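Local coordinates for packaging protein UL32 (Human herpesvirus 8 type M, PDB 6XF9) that binds zinc, forms a pentameric ring required for herpesviral genome packaging, and probably helps to localize new capsids to nuclear replication compartments, at residues C415-F425 with I441-H452; C79-H87 with N376-L385. All coordinates share one frame; numbering follows the deposited sequence. Where two conformers were deposited one is given.

Interaction 1. Residues C415-F425 with I441-H452; sequences CEVVQTLVFLF and IIRELTAQLKRH. With ZN (zinc ion), chain Q.
Cys-415 and His-452 meet at a zinc ion, which Cys-415 SG binds at 2.3 Å and His-452 NE2 at 2.0 Å; Cys-191 and Cys-192 complete the site of three cysteines and one histidine. Val-418 CG2 sits over one face of the imidazole, offset toward its rim and 3.2 Å from His-452 CE1, a CH-pi contact made directly beside the metal. With SG anti to the backbone N (chi1 -175°), Cys-415 also occupies the N-cap of its helix, where the thiolate accepts a weak but straight bond from Val-418 N. The ring of His-452 is fixed from its other nitrogen: ND1 donates to Gln-448 O over 2.8 Å, with the carbonyl oxygen in the ring plane. That oxygen takes the backbone N of His-452 as well. The zinc thus ties the start of one helix to the residue just past the end of the other, closing a helical hairpin whose segments 416-425 and 441-451 run roughly antiparallel at 143°, with axes 9.9 Å apart. Leu-421 fills the middle of the interface, its CD1 lying 3.5 Å from Gln-448 CG and also against Glu-444 CG, while its CB meets Leu-445 CD1. The bent chain of Gln-448 brings NE2 back to Glu-444 OE2, a 2.9 Å bond within the same helix. Farther from the metal, Leu-445 CD2 packs 3.6 Å from Phe-425 CB, Ile-442 CG1 comes to the edge of the Phe-425 ring, and Ile-441 CG2 rests on Leu-424 CB. Helix 145-164 lies against Thr-420 and Ile-441, and Pro-459 against Phe-425 and Ile-442.

Interaction 2. Residues C79-H87 with N376-L385; sequences CFFCLYAPH and NAKVVSEDVL
Asn-376 reaches across to Pro-86 and His-87 along its whole length. Its CB lies against Pro-86 CB, and CG comes still closer to the same carbon, at 3.6 Å. Beyond this, OD1 takes the firmer bond, from His-87 N over 2.9 Å, the donor standing 50° out of the amide's carbonyl plane, and ND2 adds at most a weak one to His-87 O. The carboxamide also touches Cys-299, a ligand of a neighbouring zinc ion. Pro-86 continues the contact with CD, 3.7 Å from Val-380 CG2. Between the two short helices of 376-385, Ser-381 N donates to Tyr-84 O at 3.2 Å, and Val-380 CA adds a CA-H...O contact to the same oxygen. Ser-381 is the N-cap of the second helix: a chi1 of 166° swings its OG away from its own N to where Val-384 N gives it a nearly straight bond. Val-384 CG1 lies over one face of the Phe-81 ring, toward its rim, in a CH-pi contact 3.8 Å from Phe-81 CE1, and meets Phe-80 CE2 as well. Leu-385 runs alongside Phe-81 in the opposite direction, its CD2 3.7 Å from Phe-81 CD2. The buried contact fits the exit of helix 71-83 against the break between helices 371-379 and 382-386, with helix 207-213 beside Phe-80, Phe-81 and Val-384, helix 297-304 beside Pro-86 and Asn-376, and helix 124-133 beside Ala-85.

Overall arrangement
From the N terminus, the chain first reaches 79-87, at the end of helix 71-83, and 376-385 comes back to it much later, so interaction 2 closes a long loop of 288 residues and joins the early and late parts of the chain. Interaction 1 follows with no nesting or crossing: 415-425 and 441-452 enclose just 15 residues, mostly helical, although its zinc also draws in Cys-191 and Cys-192 from within the long loop. The two contacts, with centres about 20 Å apart, meet at His-87: in the conformer given, its ring packs edge-to-face with Phe-423 and touches Gln-419, linking the late helical hairpin to the junction nearer the centre of the chain.

Interaction 1. Residues C415-F425 with I441-H452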
loop_
_atom_site.group_PDB
_atom_site.type_symbol
_atom_site.label_atom_id
_atom_site.label_comp_id
_atom_site.label_asym_id
_atom_site.label_seq_id
_atom_site.Cartn_x
_atom_site.Cartn_y
_atom_site.Cartn_z
ATOM N N CYS D 415 -19.072 -28.493 -5.148
ATOM C CA CYS D 415 -17.815 -27.772 -4.995
ATOM C C CYS D 415 -17.825 -27.087 -3.639
ATOM O O CYS D 415 -18.578 -26.132 -3.446
ATOM C CB CYS D 415 -17.621 -26.762 -6.113
ATOM S SG CYS D 415 -15.983 -25.976 -6.000
ATOM N N GLU D 416 -17.001 -27.570 -2.701
ATOM C CA GLU D 416 -16.998 -26.968 -1.364
ATOM C C GLU D 416 -16.415 -25.561 -1.392
ATOM O O GLU D 416 -16.786 -24.727 -0.558
ATOM C CB GLU D 416 -16.244 -27.857 -0.366
ATOM C CG GLU D 416 -16.671 -27.629 1.086
ATOM C CD GLU D 416 -16.323 -28.804 2.029
ATOM O OE1 GLU D 416 -15.547 -29.684 1.605
ATOM O OE2 GLU D 416 -16.796 -28.836 3.204
ATOM N N VAL D 417 -15.529 -25.267 -2.354
ATOM C CA VAL D 417 -15.006 -23.903 -2.503
ATOM C C VAL D 417 -16.141 -22.938 -2.793
ATOM O O VAL D 417 -16.398 -22.018 -2.017
ATOM C CB VAL D 417 -13.937 -23.837 -3.608
ATOM C CG1 VAL D 417 -13.623 -22.397 -3.946
ATOM C CG2 VAL D 417 -12.684 -24.556 -3.159
ATOM N N VAL D 418 -16.889 -23.180 -3.870
ATOM C CA VAL D 418 -18.025 -22.315 -4.187
ATOM C C VAL D 418 -19.052 -22.342 -3.064
ATOM O O VAL D 418 -19.623 -21.304 -2.706
ATOM C CB VAL D 418 -18.658 -22.722 -5.524
ATOM C CG1 VAL D 418 -19.998 -22.076 -5.658
ATOM C CG2 VAL D 418 -17.789 -22.300 -6.668
ATOM N N GLN D 419 -19.293 -23.511 -2.459
ATOM C CA GLN D 419 -20.216 -23.531 -1.325
ATOM C C GLN D 419 -19.728 -22.588 -0.230
ATOM O O GLN D 419 -20.511 -21.820 0.338
ATOM C CB GLN D 419 -20.404 -24.950 -0.778
ATOM C CG GLN D 419 -21.558 -25.050 0.235
ATOM C CD GLN D 419 -21.371 -26.168 1.293
ATOM O OE1 GLN D 419 -20.257 -26.628 1.559
ATOM N NE2 GLN D 419 -22.475 -26.593 1.900
ATOM N N THR D 420 -18.429 -22.630 0.083
ATOM C CA THR D 420 -17.921 -21.798 1.174
ATOM C C THR D 420 -18.063 -20.319 0.853
ATOM O O THR D 420 -18.480 -19.530 1.707
ATOM C CB THR D 420 -16.469 -22.139 1.485
ATOM O OG1 THR D 420 -16.388 -23.498 1.937
ATOM C CG2 THR D 420 -15.941 -21.239 2.569
ATOM N N LEU D 421 -17.703 -19.919 -0.368
ATOM C CA LEU D 421 -17.841 -18.517 -0.739
ATOM C C LEU D 421 -19.293 -18.069 -0.701
ATOM O O LEU D 421 -19.586 -16.938 -0.308
ATOM C CB LEU D 421 -17.243 -18.269 -2.120
ATOM C CG LEU D 421 -15.726 -18.354 -2.110
ATOM C CD1 LEU D 421 -15.229 -18.333 -3.514
ATOM C CD2 LEU D 421 -15.169 -17.192 -1.322
ATOM N N VAL D 422 -20.224 -18.945 -1.047
ATOM C CA VAL D 422 -21.625 -18.546 -0.984
ATOM C C VAL D 422 -22.025 -18.240 0.454
ATOM O O VAL D 422 -22.746 -17.267 0.718
ATOM C CB VAL D 422 -22.504 -19.640 -1.611
ATOM C CG1 VAL D 422 -23.965 -19.398 -1.299
ATOM C CG2 VAL D 422 -22.252 -19.693 -3.110
ATOM N N PHE D 423 -21.547 -19.044 1.414
ATOM C CA PHE D 423 -21.870 -18.794 2.821
ATOM C C PHE D 423 -21.151 -17.576 3.375
ATOM O O PHE D 423 -21.675 -16.902 4.269
ATOM C CB PHE D 423 -21.546 -20.022 3.657
ATOM C CG PHE D 423 -22.647 -21.005 3.662
ATOM C CD1 PHE D 423 -23.790 -20.752 4.384
ATOM C CD2 PHE D 423 -22.589 -22.131 2.879
ATOM C CE1 PHE D 423 -24.844 -21.627 4.363
ATOM C CE2 PHE D 423 -23.652 -23.011 2.853
ATOM C CZ PHE D 423 -24.777 -22.755 3.600
ATOM N N LEU D 424 -19.929 -17.325 2.920
ATOM C CA LEU D 424 -19.249 -16.092 3.291
ATOM C C LEU D 424 -20.043 -14.870 2.824
ATOM O O LEU D 424 -20.319 -13.959 3.613
ATOM C CB LEU D 424 -17.829 -16.119 2.719
ATOM C CG LEU D 424 -16.785 -16.717 3.689
ATOM C CD1 LEU D 424 -17.209 -18.024 4.339
ATOM C CD2 LEU D 424 -15.462 -16.928 2.984
ATOM N N PHE D 425 -20.504 -14.881 1.565
ATOM C CA PHE D 425 -21.264 -13.753 1.022
ATOM C C PHE D 425 -22.584 -13.550 1.763
ATOM O O PHE D 425 -22.894 -12.440 2.205
ATOM C CB PHE D 425 -21.507 -13.973 -0.469
ATOM C CG PHE D 425 -22.352 -12.910 -1.114
ATOM C CD1 PHE D 425 -21.786 -11.736 -1.574
ATOM C CD2 PHE D 425 -23.706 -13.103 -1.294
ATOM C CE1 PHE D 425 -22.560 -10.765 -2.183
ATOM C CE2 PHE D 425 -24.488 -12.147 -1.905
ATOM C CZ PHE D 425 -23.912 -10.971 -2.351
ATOM N N ILE D 441 -14.177 -10.905 -0.143
ATOM C CA ILE D 441 -15.093 -11.989 -0.461
ATOM C C ILE D 441 -15.756 -11.741 -1.813
ATOM O O ILE D 441 -15.758 -12.605 -2.700
ATOM C CB ILE D 441 -16.126 -12.129 0.666
ATOM C CG1 ILE D 441 -15.420 -12.542 1.957
ATOM C CG2 ILE D 441 -17.166 -13.130 0.292
ATOM C CD1 ILE D 441 -16.292 -12.513 3.201
ATOM N N ILE D 442 -16.274 -10.530 -2.012
ATOM C CA ILE D 442 -16.987 -10.200 -3.244
ATOM C C ILE D 442 -16.101 -10.397 -4.470
ATOM O O ILE D 442 -16.565 -10.877 -5.509
ATOM C CB ILE D 442 -17.540 -8.766 -3.162
ATOM C CG1 ILE D 442 -18.748 -8.745 -2.236
ATOM C CG2 ILE D 442 -17.883 -8.265 -4.542
ATOM C CD1 ILE D 442 -19.224 -7.373 -1.875
ATOM N N ARG D 443 -14.830 -9.998 -4.397
ATOM C CA ARG D 443 -13.975 -10.150 -5.578
ATOM C C ARG D 443 -13.601 -11.614 -5.810
ATOM O O ARG D 443 -13.526 -12.060 -6.961
ATOM C CB ARG D 443 -12.768 -9.194 -5.510
ATOM C CG ARG D 443 -11.405 -9.702 -5.097
ATOM C CD ARG D 443 -10.315 -8.606 -5.319
ATOM N NE ARG D 443 -10.643 -7.322 -4.677
ATOM C CZ ARG D 443 -10.964 -6.202 -5.335
ATOM N NH1 ARG D 443 -11.011 -6.192 -6.668
ATOM N NH2 ARG D 443 -11.251 -5.087 -4.659
ATOM N N GLU D 444 -13.325 -12.379 -4.752
ATOM C CA GLU D 444 -13.056 -13.808 -4.964
ATOM C C GLU D 444 -14.310 -14.549 -5.428
ATOM O O GLU D 444 -14.231 -15.476 -6.235
ATOM C CB GLU D 444 -12.499 -14.443 -3.690
ATOM C CG GLU D 444 -12.102 -15.905 -3.832
ATOM C CD GLU D 444 -11.014 -16.156 -4.874
ATOM O OE1 GLU D 444 -10.253 -15.213 -5.176
ATOM O OE2 GLU D 444 -10.894 -17.310 -5.366
ATOM N N LEU D 445 -15.470 -14.183 -4.895
ATOM C CA LEU D 445 -16.709 -14.824 -5.311
ATOM C C LEU D 445 -17.039 -14.520 -6.760
ATOM O O LEU D 445 -17.559 -15.377 -7.479
ATOM C CB LEU D 445 -17.842 -14.376 -4.399
ATOM C CG LEU D 445 -19.244 -14.772 -4.841
ATOM C CD1 LEU D 445 -19.372 -16.283 -5.036
ATOM C CD2 LEU D 445 -20.176 -14.311 -3.764
ATOM N N THR D 446 -16.803 -13.291 -7.204
ATOM C CA THR D 446 -17.037 -12.990 -8.613
ATOM C C THR D 446 -16.124 -13.809 -9.512
ATOM O O THR D 446 -16.557 -14.313 -10.553
ATOM C CB THR D 446 -16.852 -11.508 -8.871
ATOM O OG1 THR D 446 -17.713 -10.780 -7.990
ATOM C CG2 THR D 446 -17.247 -11.196 -10.278
ATOM N N ALA D 447 -14.849 -13.940 -9.133
ATOM C CA ALA D 447 -13.909 -14.726 -9.931
ATOM C C ALA D 447 -14.366 -16.169 -10.042
ATOM O O ALA D 447 -14.355 -16.752 -11.129
ATOM C CB ALA D 447 -12.506 -14.652 -9.337
ATOM N N GLN D 448 -14.777 -16.773 -8.921
ATOM C CA GLN D 448 -15.209 -18.166 -8.974
ATOM C C GLN D 448 -16.516 -18.319 -9.735
ATOM O O GLN D 448 -16.679 -19.270 -10.506
ATOM C CB GLN D 448 -15.363 -18.707 -7.570
ATOM C CG GLN D 448 -14.102 -18.624 -6.776
ATOM C CD GLN D 448 -13.120 -19.697 -7.144
ATOM O OE1 GLN D 448 -13.366 -20.514 -8.039
ATOM N NE2 GLN D 448 -11.999 -19.721 -6.434
ATOM N N LEU D 449 -17.448 -17.383 -9.570
ATOM C CA LEU D 449 -18.687 -17.462 -10.341
ATOM C C LEU D 449 -18.410 -17.578 -11.833
ATOM O O LEU D 449 -19.059 -18.365 -12.528
ATOM C CB LEU D 449 -19.575 -16.250 -10.059
ATOM C CG LEU D 449 -20.290 -16.346 -8.728
ATOM C CD1 LEU D 449 -21.270 -15.221 -8.628
ATOM C CD2 LEU D 449 -20.999 -17.666 -8.698
ATOM N N LYS D 450 -17.450 -16.799 -12.351
ATOM C CA LYS D 450 -17.169 -16.857 -13.790
ATOM C C LYS D 450 -16.461 -18.157 -14.142
ATOM O O LYS D 450 -16.747 -18.778 -15.175
ATOM C CB LYS D 450 -16.330 -15.653 -14.221
ATOM C CG LYS D 450 -17.044 -14.324 -13.956
ATOM C CD LYS D 450 -16.280 -13.094 -14.465
ATOM C CE LYS D 450 -16.900 -11.778 -13.939
ATOM N NZ LYS D 450 -18.322 -11.521 -14.361
ATOM N N ARG D 451 -15.532 -18.578 -13.281
ATOM C CA ARG D 451 -14.785 -19.812 -13.482
ATOM C C ARG D 451 -15.691 -21.039 -13.495
ATOM O O ARG D 451 -15.346 -22.056 -14.108
ATOM C CB ARG D 451 -13.724 -19.902 -12.389
ATOM C CG ARG D 451 -12.687 -20.926 -12.616
ATOM C CD ARG D 451 -11.524 -20.681 -11.704
ATOM N NE ARG D 451 -10.794 -21.917 -11.488
ATOM C CZ ARG D 451 -10.904 -22.627 -10.371
ATOM N NH1 ARG D 451 -11.727 -22.187 -9.413
ATOM N NH2 ARG D 451 -10.212 -23.768 -10.220
ATOM N N HIS D 452 -16.843 -20.978 -12.827
ATOM C CA HIS D 452 -17.785 -22.093 -12.782
ATOM C C HIS D 452 -18.954 -21.898 -13.735
ATOM O O HIS D 452 -19.953 -22.619 -13.625
ATOM C CB HIS D 452 -18.312 -22.300 -11.366
ATOM C CG HIS D 452 -17.275 -22.801 -10.416
ATOM N ND1 HIS D 452 -16.402 -21.963 -9.761
ATOM C CD2 HIS D 452 -16.954 -24.056 -10.025
ATOM C CE1 HIS D 452 -15.586 -22.680 -9.009
ATOM N NE2 HIS D 452 -15.901 -23.953 -9.150
HETATM ZN ZN ZN Q . -15.349 -25.659 -8.155
#

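Interaction 2. Residues C79-H87 with N376-L385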
loop_
_atom_site.group_PDB
_atom_site.type_symbol
_atom_site.label_atom_id
_atom_site.label_comp_id
_atom_site.label_asym_id
_atom_site.label_seq_id
_atom_site.Cartn_x
_atom_site.Cartn_y
_atom_site.Cartn_z
ATOM N N CYS D 79 -29.464 -39.638 3.218
ATOM C CA CYS D 79 -28.274 -38.920 2.787
ATOM C C CYS D 79 -28.300 -38.638 1.282
ATOM O O CYS D 79 -28.070 -37.505 0.855
ATOM C CB CYS D 79 -27.029 -39.701 3.191
ATOM S SG CYS D 79 -26.831 -39.751 4.980
ATOM N N PHE D 80 -28.622 -39.632 0.462
ATOM C CA PHE D 80 -28.639 -39.394 -0.982
ATOM C C PHE D 80 -29.608 -38.275 -1.339
ATOM O O PHE D 80 -29.320 -37.450 -2.211
ATOM C CB PHE D 80 -29.010 -40.679 -1.719
ATOM C CG PHE D 80 -28.933 -40.577 -3.209
ATOM C CD1 PHE D 80 -27.731 -40.731 -3.868
ATOM C CD2 PHE D 80 -30.064 -40.361 -3.950
ATOM C CE1 PHE D 80 -27.660 -40.648 -5.252
ATOM C CE2 PHE D 80 -30.008 -40.283 -5.335
ATOM C CZ PHE D 80 -28.806 -40.425 -5.987
ATOM N N PHE D 81 -30.768 -38.239 -0.686
ATOM C CA PHE D 81 -31.756 -37.210 -0.986
ATOM C C PHE D 81 -31.241 -35.835 -0.611
ATOM O O PHE D 81 -31.398 -34.872 -1.370
ATOM C CB PHE D 81 -33.060 -37.512 -0.242
ATOM C CG PHE D 81 -34.023 -38.362 -1.025
ATOM C CD1 PHE D 81 -33.635 -39.594 -1.525
ATOM C CD2 PHE D 81 -35.338 -37.952 -1.204
ATOM C CE1 PHE D 81 -34.515 -40.378 -2.243
ATOM C CE2 PHE D 81 -36.225 -38.744 -1.919
ATOM C CZ PHE D 81 -35.805 -39.960 -2.434
ATOM N N CYS D 82 -30.614 -35.724 0.556
ATOM C CA CYS D 82 -30.081 -34.438 0.989
ATOM C C CYS D 82 -29.037 -33.928 0.006
ATOM O O CYS D 82 -29.036 -32.750 -0.357
ATOM C CB CYS D 82 -29.475 -34.592 2.378
ATOM S SG CYS D 82 -30.688 -34.873 3.676
ATOM N N LEU D 83 -28.155 -34.817 -0.447
ATOM C CA LEU D 83 -27.130 -34.479 -1.422
ATOM C C LEU D 83 -27.728 -33.855 -2.677
ATOM O O LEU D 83 -27.081 -33.035 -3.338
ATOM C CB LEU D 83 -26.354 -35.747 -1.763
ATOM C CG LEU D 83 -25.127 -35.637 -2.641
ATOM C CD1 LEU D 83 -24.194 -34.647 -1.995
ATOM C CD2 LEU D 83 -24.467 -37.007 -2.785
ATOM N N TYR D 84 -28.961 -34.230 -3.019
ATOM C CA TYR D 84 -29.646 -33.734 -4.206
ATOM C C TYR D 84 -30.804 -32.817 -3.843
ATOM O O TYR D 84 -31.744 -32.648 -4.615
ATOM C CB TYR D 84 -30.112 -34.902 -5.073
ATOM C CG TYR D 84 -28.959 -35.536 -5.779
ATOM C CD1 TYR D 84 -28.196 -36.488 -5.162
ATOM C CD2 TYR D 84 -28.590 -35.132 -7.043
ATOM C CE1 TYR D 84 -27.099 -37.049 -5.811
ATOM C CE2 TYR D 84 -27.506 -35.682 -7.685
ATOM C CZ TYR D 84 -26.771 -36.628 -7.058
ATOM O OH TYR D 84 -25.689 -37.180 -7.686
ATOM N N ALA D 85 -30.732 -32.197 -2.678
ATOM C CA ALA D 85 -31.753 -31.279 -2.218
ATOM C C ALA D 85 -31.154 -29.893 -1.969
ATOM O O ALA D 85 -29.988 -29.778 -1.575
ATOM C CB ALA D 85 -32.410 -31.791 -0.930
ATOM N N PRO D 86 -31.918 -28.826 -2.204
ATOM C CA PRO D 86 -31.414 -27.483 -1.918
ATOM C C PRO D 86 -31.286 -27.254 -0.430
ATOM O O PRO D 86 -31.739 -28.037 0.398
ATOM C CB PRO D 86 -32.472 -26.558 -2.517
ATOM C CG PRO D 86 -33.720 -27.399 -2.563
ATOM C CD PRO D 86 -33.259 -28.799 -2.821
ATOM N N HIS D 87 -30.540 -26.226 -0.108
ATOM C CA HIS D 87 -30.417 -25.697 1.285
ATOM C C HIS D 87 -31.610 -24.654 1.705
ATOM O O HIS D 87 -31.813 -23.481 1.295
ATOM C CB HIS D 87 -29.282 -24.728 1.327
ATOM C CG HIS D 87 -27.954 -25.290 1.663
ATOM N ND1 HIS D 87 -27.039 -25.642 0.696
ATOM C CD2 HIS D 87 -27.328 -25.429 2.847
ATOM C CE1 HIS D 87 -25.927 -26.042 1.274
ATOM N NE2 HIS D 87 -26.080 -25.930 2.579
ATOM N N ASN D 376 -28.541 -23.581 -5.139
ATOM C CA ASN D 376 -29.719 -24.402 -4.866
ATOM C C ASN D 376 -30.369 -24.908 -6.151
ATOM O O ASN D 376 -30.754 -26.075 -6.236
ATOM C CB ASN D 376 -30.717 -23.588 -4.058
ATOM C CG ASN D 376 -30.423 -23.600 -2.602
ATOM O OD1 ASN D 376 -29.599 -24.374 -2.131
ATOM N ND2 ASN D 376 -31.118 -22.755 -1.859
ATOM N N ALA D 377 -30.516 -24.050 -7.160
ATOM C CA ALA D 377 -31.043 -24.535 -8.432
ATOM C C ALA D 377 -30.111 -25.555 -9.088
ATOM O O ALA D 377 -30.587 -26.451 -9.794
ATOM C CB ALA D 377 -31.309 -23.369 -9.381
ATOM N N LYS D 378 -28.786 -25.434 -8.895
ATOM C CA LYS D 378 -27.858 -26.345 -9.569
ATOM C C LYS D 378 -27.793 -27.705 -8.909
ATOM O O LYS D 378 -27.515 -28.694 -9.580
ATOM C CB LYS D 378 -26.440 -25.769 -9.611
ATOM C CG LYS D 378 -26.185 -24.679 -10.634
ATOM C CD LYS D 378 -26.270 -25.305 -12.012
ATOM C CE LYS D 378 -25.675 -24.428 -13.093
ATOM N NZ LYS D 378 -25.684 -25.126 -14.436
ATOM N N VAL D 379 -28.064 -27.777 -7.618
ATOM C CA VAL D 379 -27.875 -29.003 -6.856
ATOM C C VAL D 379 -29.110 -29.900 -6.883
ATOM O O VAL D 379 -28.982 -31.124 -6.797
ATOM C CB VAL D 379 -27.497 -28.608 -5.416
ATOM C CG1 VAL D 379 -27.401 -29.803 -4.534
ATOM C CG2 VAL D 379 -26.179 -27.839 -5.393
ATOM N N VAL D 380 -30.303 -29.316 -7.035
ATOM C CA VAL D 380 -31.565 -30.027 -6.849
ATOM C C VAL D 380 -31.858 -30.979 -8.003
ATOM O O VAL D 380 -31.590 -30.677 -9.176
ATOM C CB VAL D 380 -32.690 -28.991 -6.698
ATOM C CG1 VAL D 380 -32.830 -28.201 -7.993
ATOM C CG2 VAL D 380 -33.979 -29.652 -6.299
ATOM N N SER D 381 -32.441 -32.137 -7.673
ATOM C CA SER D 381 -33.025 -33.065 -8.645
ATOM C C SER D 381 -34.458 -33.359 -8.215
ATOM O O SER D 381 -34.670 -34.053 -7.214
ATOM C CB SER D 381 -32.225 -34.351 -8.741
ATOM O OG SER D 381 -32.979 -35.328 -9.435
ATOM N N GLU D 382 -35.435 -32.776 -8.926
ATOM C CA GLU D 382 -36.847 -33.007 -8.612
ATOM C C GLU D 382 -37.247 -34.462 -8.801
ATOM O O GLU D 382 -38.243 -34.903 -8.215
ATOM C CB GLU D 382 -37.756 -32.109 -9.458
ATOM C CG GLU D 382 -37.670 -32.282 -10.968
ATOM C CD GLU D 382 -36.441 -31.662 -11.583
ATOM O OE1 GLU D 382 -36.464 -31.414 -12.815
ATOM O OE2 GLU D 382 -35.455 -31.403 -10.844
ATOM N N ASP D 383 -36.520 -35.198 -9.645
ATOM C CA ASP D 383 -36.797 -36.615 -9.837
ATOM C C ASP D 383 -36.461 -37.414 -8.582
ATOM O O ASP D 383 -37.295 -38.174 -8.091
ATOM C CB ASP D 383 -36.009 -37.128 -11.032
ATOM C CG ASP D 383 -36.311 -36.348 -12.293
ATOM O OD1 ASP D 383 -37.499 -36.037 -12.533
ATOM O OD2 ASP D 383 -35.366 -36.026 -13.042
ATOM N N VAL D 384 -35.236 -37.275 -8.059
ATOM C CA VAL D 384 -34.873 -37.963 -6.819
ATOM C C VAL D 384 -35.864 -37.625 -5.726
ATOM O O VAL D 384 -36.346 -38.497 -4.997
ATOM C CB VAL D 384 -33.441 -37.603 -6.382
ATOM C CG1 VAL D 384 -33.152 -38.218 -5.047
ATOM C CG2 VAL D 384 -32.434 -38.086 -7.395
ATOM N N LEU D 385 -36.178 -36.346 -5.586
ATOM C CA LEU D 385 -36.915 -35.927 -4.409
ATOM C C LEU D 385 -38.365 -36.378 -4.470
ATOM O O LEU D 385 -38.961 -36.693 -3.432
ATOM C CB LEU D 385 -36.836 -34.414 -4.252
ATOM C CG LEU D 385 -35.484 -33.822 -3.864
ATOM C CD1 LEU D 385 -35.716 -32.377 -3.389
ATOM C CD2 LEU D 385 -34.755 -34.666 -2.803
#